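Local coordinates for protein ftsY (Mycoplasma mycoides, PDB 1ZU4) that is an SRP receptor of the FtsY kind, pairing a helical bundle with a P-loop GTPase-type domain of the SRP54 family, at residues M51-K56 with Y83-D88; G112-G117 with T143-A148. All blocks are in the same frame, centred on the assembly; numbering follows the deposited sequence.

Contact 1. Residues M51-K56 with Y83-D88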
loop_
_atom_site.group_PDB
_atom_site.type_symbol
_atom_site.label_atom_id
_atom_site.label_comp_id
_atom_site.label_asym_id
_atom_site.label_seq_id
_atom_site.Cartn_x
_atom_site.Cartn_y
_atom_site.Cartn_z
ATOM N N MET A 51 -3.993 10.999 16.500
ATOM C CA MET A 51 -4.894 11.198 17.604
ATOM C C MET A 51 -6.195 10.438 17.571
ATOM O O MET A 51 -6.622 9.870 18.612
ATOM C CB MET A 51 -5.234 12.689 17.743
ATOM C CG MET A 51 -4.042 13.564 17.942
ATOM S SD MET A 51 -4.604 15.234 18.485
ATOM C CE MET A 51 -5.282 15.825 16.954
ATOM N N LYS A 52 -6.860 10.464 16.422
ATOM C CA LYS A 52 -8.185 9.895 16.323
ATOM C C LYS A 52 -8.102 8.402 16.524
ATOM O O LYS A 52 -8.971 7.823 17.145
ATOM C CB LYS A 52 -8.850 10.213 14.969
ATOM C CG LYS A 52 -9.121 11.710 14.775
ATOM C CD LYS A 52 -10.258 11.962 13.776
ATOM C CE LYS A 52 -10.915 13.349 13.995
ATOM N NZ LYS A 52 -10.217 14.458 13.271
ATOM N N MET A 53 -7.071 7.782 15.967
ATOM C CA MET A 53 -6.836 6.330 16.123
ATOM C C MET A 53 -6.422 5.949 17.544
ATOM O O MET A 53 -6.876 4.938 18.055
ATOM C CB MET A 53 -5.807 5.856 15.091
ATOM C CG MET A 53 -6.424 5.661 13.641
ATOM S SD MET A 53 -7.547 4.200 13.717
ATOM C CE MET A 53 -8.276 4.216 12.052
ATOM N N VAL A 54 -5.551 6.747 18.167
ATOM C CA VAL A 54 -5.219 6.537 19.587
ATOM C C VAL A 54 -6.506 6.489 20.398
ATOM O O VAL A 54 -6.716 5.565 21.165
ATOM C CB VAL A 54 -4.280 7.637 20.154
ATOM C CG1 VAL A 54 -4.073 7.502 21.675
ATOM C CG2 VAL A 54 -2.937 7.540 19.462
ATOM N N LEU A 55 -7.368 7.485 20.194
ATOM C CA LEU A 55 -8.639 7.569 20.900
ATOM C C LEU A 55 -9.553 6.359 20.644
ATOM O O LEU A 55 -10.115 5.787 21.570
ATOM C CB LEU A 55 -9.340 8.872 20.508
ATOM C CG LEU A 55 -10.744 9.077 21.059
ATOM C CD1 LEU A 55 -10.616 9.567 22.467
ATOM C CD2 LEU A 55 -11.521 10.043 20.186
ATOM N N LYS A 56 -9.717 5.976 19.395
ATOM C CA LYS A 56 -10.543 4.813 19.045
ATOM C C LYS A 56 -9.986 3.496 19.637
ATOM O O LYS A 56 -10.735 2.697 20.179
ATOM C CB LYS A 56 -10.707 4.708 17.517
ATOM C CG LYS A 56 -11.776 3.689 17.093
ATOM C CD LYS A 56 -11.896 3.512 15.565
ATOM C CE LYS A 56 -12.815 4.560 14.946
ATOM N NZ LYS A 56 -12.108 5.874 14.875
ATOM N N TYR A 83 -6.862 -4.187 15.301
ATOM C CA TYR A 83 -7.551 -4.758 14.170
ATOM C C TYR A 83 -8.925 -4.124 13.974
ATOM O O TYR A 83 -9.305 -3.768 12.829
ATOM C CB TYR A 83 -7.670 -6.277 14.385
ATOM C CG TYR A 83 -8.594 -6.943 13.441
ATOM C CD1 TYR A 83 -8.132 -7.420 12.199
ATOM C CD2 TYR A 83 -9.939 -7.080 13.759
ATOM C CE1 TYR A 83 -8.968 -8.022 11.342
ATOM C CE2 TYR A 83 -10.805 -7.648 12.876
ATOM C CZ TYR A 83 -10.301 -8.148 11.683
ATOM O OH TYR A 83 -11.141 -8.717 10.810
ATOM N N GLN A 84 -9.716 -4.025 15.053
ATOM C CA GLN A 84 -11.077 -3.402 14.954
ATOM C C GLN A 84 -11.084 -1.915 14.537
ATOM O O GLN A 84 -11.994 -1.443 13.819
ATOM C CB GLN A 84 -11.886 -3.640 16.240
ATOM C CG GLN A 84 -12.159 -5.129 16.424
ATOM C CD GLN A 84 -13.112 -5.437 17.560
ATOM O OE1 GLN A 84 -13.287 -4.649 18.488
ATOM N NE2 GLN A 84 -13.708 -6.611 17.497
ATOM N N ALA A 85 -10.048 -1.187 14.959
ATOM C CA ALA A 85 -9.929 0.236 14.646
ATOM C C ALA A 85 -9.805 0.418 13.134
ATOM O O ALA A 85 -10.408 1.323 12.544
ATOM C CB ALA A 85 -8.735 0.824 15.349
ATOM N N TYR A 86 -9.024 -0.456 12.523
ATOM C CA TYR A 86 -8.849 -0.477 11.076
ATOM C C TYR A 86 -10.096 -0.985 10.379
ATOM O O TYR A 86 -10.526 -0.402 9.385
ATOM C CB TYR A 86 -7.667 -1.366 10.701
ATOM C CG TYR A 86 -7.291 -1.326 9.242
ATOM C CD1 TYR A 86 -6.321 -0.424 8.804
ATOM C CD2 TYR A 86 -7.938 -2.149 8.286
ATOM C CE1 TYR A 86 -5.952 -0.351 7.476
ATOM C CE2 TYR A 86 -7.581 -2.073 6.902
ATOM C CZ TYR A 86 -6.567 -1.176 6.534
ATOM O OH TYR A 86 -6.147 -1.032 5.240
ATOM N N THR A 87 -10.670 -2.073 10.883
ATOM C CA THR A 87 -11.788 -2.702 10.173
ATOM C C THR A 87 -13.134 -1.984 10.410
ATOM O O THR A 87 -14.118 -2.360 9.809
ATOM C CB THR A 87 -11.934 -4.203 10.545
ATOM O OG1 THR A 87 -12.039 -4.308 11.969
ATOM C CG2 THR A 87 -10.739 -5.008 10.089
ATOM N N ASP A 88 -13.177 -0.993 11.310
ATOM C CA ASP A 88 -14.353 -0.135 11.518
ATOM C C ASP A 88 -14.489 0.848 10.339
ATOM O O ASP A 88 -13.893 1.937 10.311
ATOM C CB ASP A 88 -14.265 0.597 12.880
ATOM C CG ASP A 88 -15.389 1.628 13.092
ATOM O OD1 ASP A 88 -16.553 1.348 12.706
ATOM O OD2 ASP A 88 -15.097 2.719 13.645
#
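Met-53 lays the end of its thioether over one turn of the neighbouring helix at Ala-85, SD lying 3.9 Å from Ala-85 CB and the terminal methyl CE 3.6 Å from Ala-85 O. Its CG sits beside the backbone N, and the bend at chi2 (-70°) turns the sulfur and methyl across to residues 83-88. Lys-56, one turn further on, reaches the same alanine with its aliphatic part: CD is 3.9 Å from Ala-85 CA. Ala-85 CB thus has the sulfur of one side chain and a methylene of the other as neighbours. The small residue lets the backbones approach, Lys-56 CA lying 6.4 Å from Ala-85 CA. Beyond it Lys-56 CE touches Asp-88 OD2 at 3.2 Å, but bends at chi3 and chi4 leave NZ 4.5 Å from that same OD2. The opposite charges are therefore near each other without a salt bridge, and any attraction is probably modest. Met-53 also packs on Leu-274 of helix 272-280, whose Lys-277 NZ hydrogen-bonds Asp-88 O just past the last helical turn. With Met-53 and Ala-85 buried and Lys-56 and Asp-88 nearer the surface, the contact pairs helices 51-64 and 71-87 of the SRP54-type helical bundle.

Contact 2. Residues G112-G117 with T143-A148. Unlike the reference sequence in segment 143-148: Arg-145 (reference Ser). With SO4 (sulfate ion), chain B.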
loop_
_atom_site.group_PDB
_atom_site.type_symbol
_atom_site.label_atom_id
_atom_site.label_comp_id
_atom_site.label_asym_id
_atom_site.label_seq_id
_atom_site.Cartn_x
_atom_site.Cartn_y
_atom_site.Cartn_z
ATOM N N GLY A 112 0.986 8.224 -8.055
ATOM C CA GLY A 112 1.652 8.830 -6.914
ATOM C C GLY A 112 2.683 9.843 -7.388
ATOM O O GLY A 112 2.995 9.935 -8.595
ATOM N N VAL A 113 3.216 10.608 -6.435
ATOM C CA VAL A 113 4.324 11.536 -6.724
ATOM C C VAL A 113 5.584 10.737 -6.922
ATOM O O VAL A 113 5.864 9.753 -6.211
ATOM C CB VAL A 113 4.613 12.580 -5.607
ATOM C CG1 VAL A 113 5.278 11.936 -4.430
ATOM C CG2 VAL A 113 5.547 13.670 -6.131
ATOM N N ASN A 114 6.358 11.197 -7.881
ATOM C CA ASN A 114 7.613 10.571 -8.229
ATOM C C ASN A 114 8.559 10.393 -7.028
ATOM O O ASN A 114 8.507 11.153 -6.028
ATOM C CB ASN A 114 8.225 11.357 -9.395
ATOM C CG ASN A 114 7.245 11.451 -10.576
ATOM O OD1 ASN A 114 7.174 12.466 -11.279
ATOM N ND2 ASN A 114 6.478 10.383 -10.792
ATOM N N GLY A 115 9.364 9.339 -7.096
ATOM C CA GLY A 115 10.318 9.025 -6.042
ATOM C C GLY A 115 9.702 8.382 -4.823
ATOM O O GLY A 115 10.343 8.363 -3.779
ATOM N N THR A 116 8.470 7.873 -4.940
ATOM C CA THR A 116 7.822 7.083 -3.861
ATOM C C THR A 116 7.929 5.588 -4.085
ATOM O O THR A 116 7.586 4.825 -3.197
ATOM C CB THR A 116 6.297 7.391 -3.645
ATOM O OG1 THR A 116 5.572 7.322 -4.898
ATOM C CG2 THR A 116 6.098 8.726 -2.962
ATOM N N GLY A 117 8.380 5.175 -5.275
ATOM C CA GLY A 117 8.590 3.748 -5.576
ATOM C C GLY A 117 7.581 3.076 -6.507
ATOM O O GLY A 117 7.349 1.855 -6.416
ATOM N N THR A 143 6.709 8.739 -19.121
ATOM C CA THR A 143 7.668 9.148 -20.145
ATOM C C THR A 143 8.430 10.419 -19.724
ATOM O O THR A 143 9.239 10.921 -20.496
ATOM C CB THR A 143 6.970 9.397 -21.519
ATOM O OG1 THR A 143 6.043 10.477 -21.380
ATOM C CG2 THR A 143 6.202 8.164 -22.020
ATOM N N PHE A 144 8.184 10.938 -18.511
ATOM C CA PHE A 144 8.839 12.194 -18.093
ATOM C C PHE A 144 10.384 12.117 -18.067
ATOM O O PHE A 144 11.092 13.125 -18.273
ATOM C CB PHE A 144 8.325 12.750 -16.750
ATOM C CG PHE A 144 8.998 14.045 -16.375
ATOM C CD1 PHE A 144 8.479 15.275 -16.821
ATOM C CD2 PHE A 144 10.220 14.042 -15.672
ATOM C CE1 PHE A 144 9.148 16.491 -16.533
ATOM C CE2 PHE A 144 10.900 15.243 -15.383
ATOM C CZ PHE A 144 10.364 16.473 -15.817
ATOM N N ARG A 145 10.897 10.923 -17.790
ATOM C CA ARG A 145 12.316 10.626 -17.925
ATOM C C ARG A 145 12.378 9.164 -18.299
ATOM O O ARG A 145 11.669 8.330 -17.697
ATOM C CB ARG A 145 13.067 10.857 -16.611
ATOM C CG ARG A 145 12.626 9.945 -15.466
ATOM C CD ARG A 145 11.252 10.344 -15.009
ATOM N NE ARG A 145 10.848 9.685 -13.781
ATOM C CZ ARG A 145 9.708 9.945 -13.153
ATOM N NH1 ARG A 145 8.863 10.852 -13.643
ATOM N NH2 ARG A 145 9.414 9.299 -12.037
ATOM N N ALA A 146 13.215 8.847 -19.293
ATOM C CA ALA A 146 13.303 7.465 -19.755
ATOM C C ALA A 146 13.969 6.601 -18.693
ATOM O O ALA A 146 14.062 5.390 -18.873
ATOM C CB ALA A 146 14.036 7.365 -21.096
ATOM N N GLY A 147 14.422 7.235 -17.598
ATOM C CA GLY A 147 14.945 6.551 -16.398
ATOM C C GLY A 147 13.990 5.505 -15.839
ATOM O O GLY A 147 14.414 4.390 -15.498
ATOM N N ALA A 148 12.705 5.862 -15.761
ATOM C CA ALA A 148 11.638 4.940 -15.351
ATOM C C ALA A 148 11.492 3.802 -16.368
ATOM O O ALA A 148 11.320 2.626 -15.996
ATOM C CB ALA A 148 10.358 5.692 -15.207
HETATM S S SO4 B . 9.028 6.366 -8.985
HETATM O O1 SO4 B . 8.612 5.333 -9.958
HETATM O O2 SO4 B . 9.124 7.609 -9.757
HETATM O O3 SO4 B . 8.030 6.630 -7.923
HETATM O O4 SO4 B . 10.283 5.930 -8.366
#
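Arg-145, which replaces the serine of the reference sequence, crosses to Asn-114 with its guanidinium standing steeply against the amide, the two planes 74° apart. Its CG is wedged between the backbone N and the carbonyl carbon (chi1 63°); a bend at chi2 follows, and the nearly extended remainder carries the guanidinium over to the loop. NH2 lies 3.6 Å from Asn-114 CB and also approaches sulfate O2, at 2.9 Å, near the guanidinium plane at its edge. NH1 makes a salt bridge to Asp-142, which probably helps set the rotation of the group. On the loop side, Asn-114 CG lies beside its own backbone N, chi1 -55°, and the side chain starts out toward Arg-145. The sulfate rests on backbone amides: Gly-115 N gives O2 an almost straight bond, 3.2 Å long. Gly-117 N binds O3 at 3.0 Å. Lys-118 N and Thr-119 N add further bonds from the start of the helix. Thr-116 OG1 donates to Val-113 O at 2.8 Å, bridging three residues back within the loop. A glycine-rich loop between strand and helix, wrapping an anion with its backbone N-H groups, is consistent with the P-loop (Walker A) of this GTPase-type domain.

Overall arrangement
From the N terminus, the chain first builds helices, and contact 1 closes the excursion between helix 51-64 and helix 71-87, bringing their facing turns together within the helical bundle. Only after it has closed does the chain enter strand 106-111, so the two contacts follow in series and neither nests nor crosses. Contact 2 then closes the passage through helix 118-131 and strand 136-140, joining the loop after strand 106-111 to the approach to helix 146-156 beside the bound sulfate. The two lie on opposite sides of the chain's centre. The centres of contact 1 and contact 2 are about 33 Å apart, and their nearest atoms about 17 Å. One ties helix to helix; the other links two loops of the sheet-containing domain.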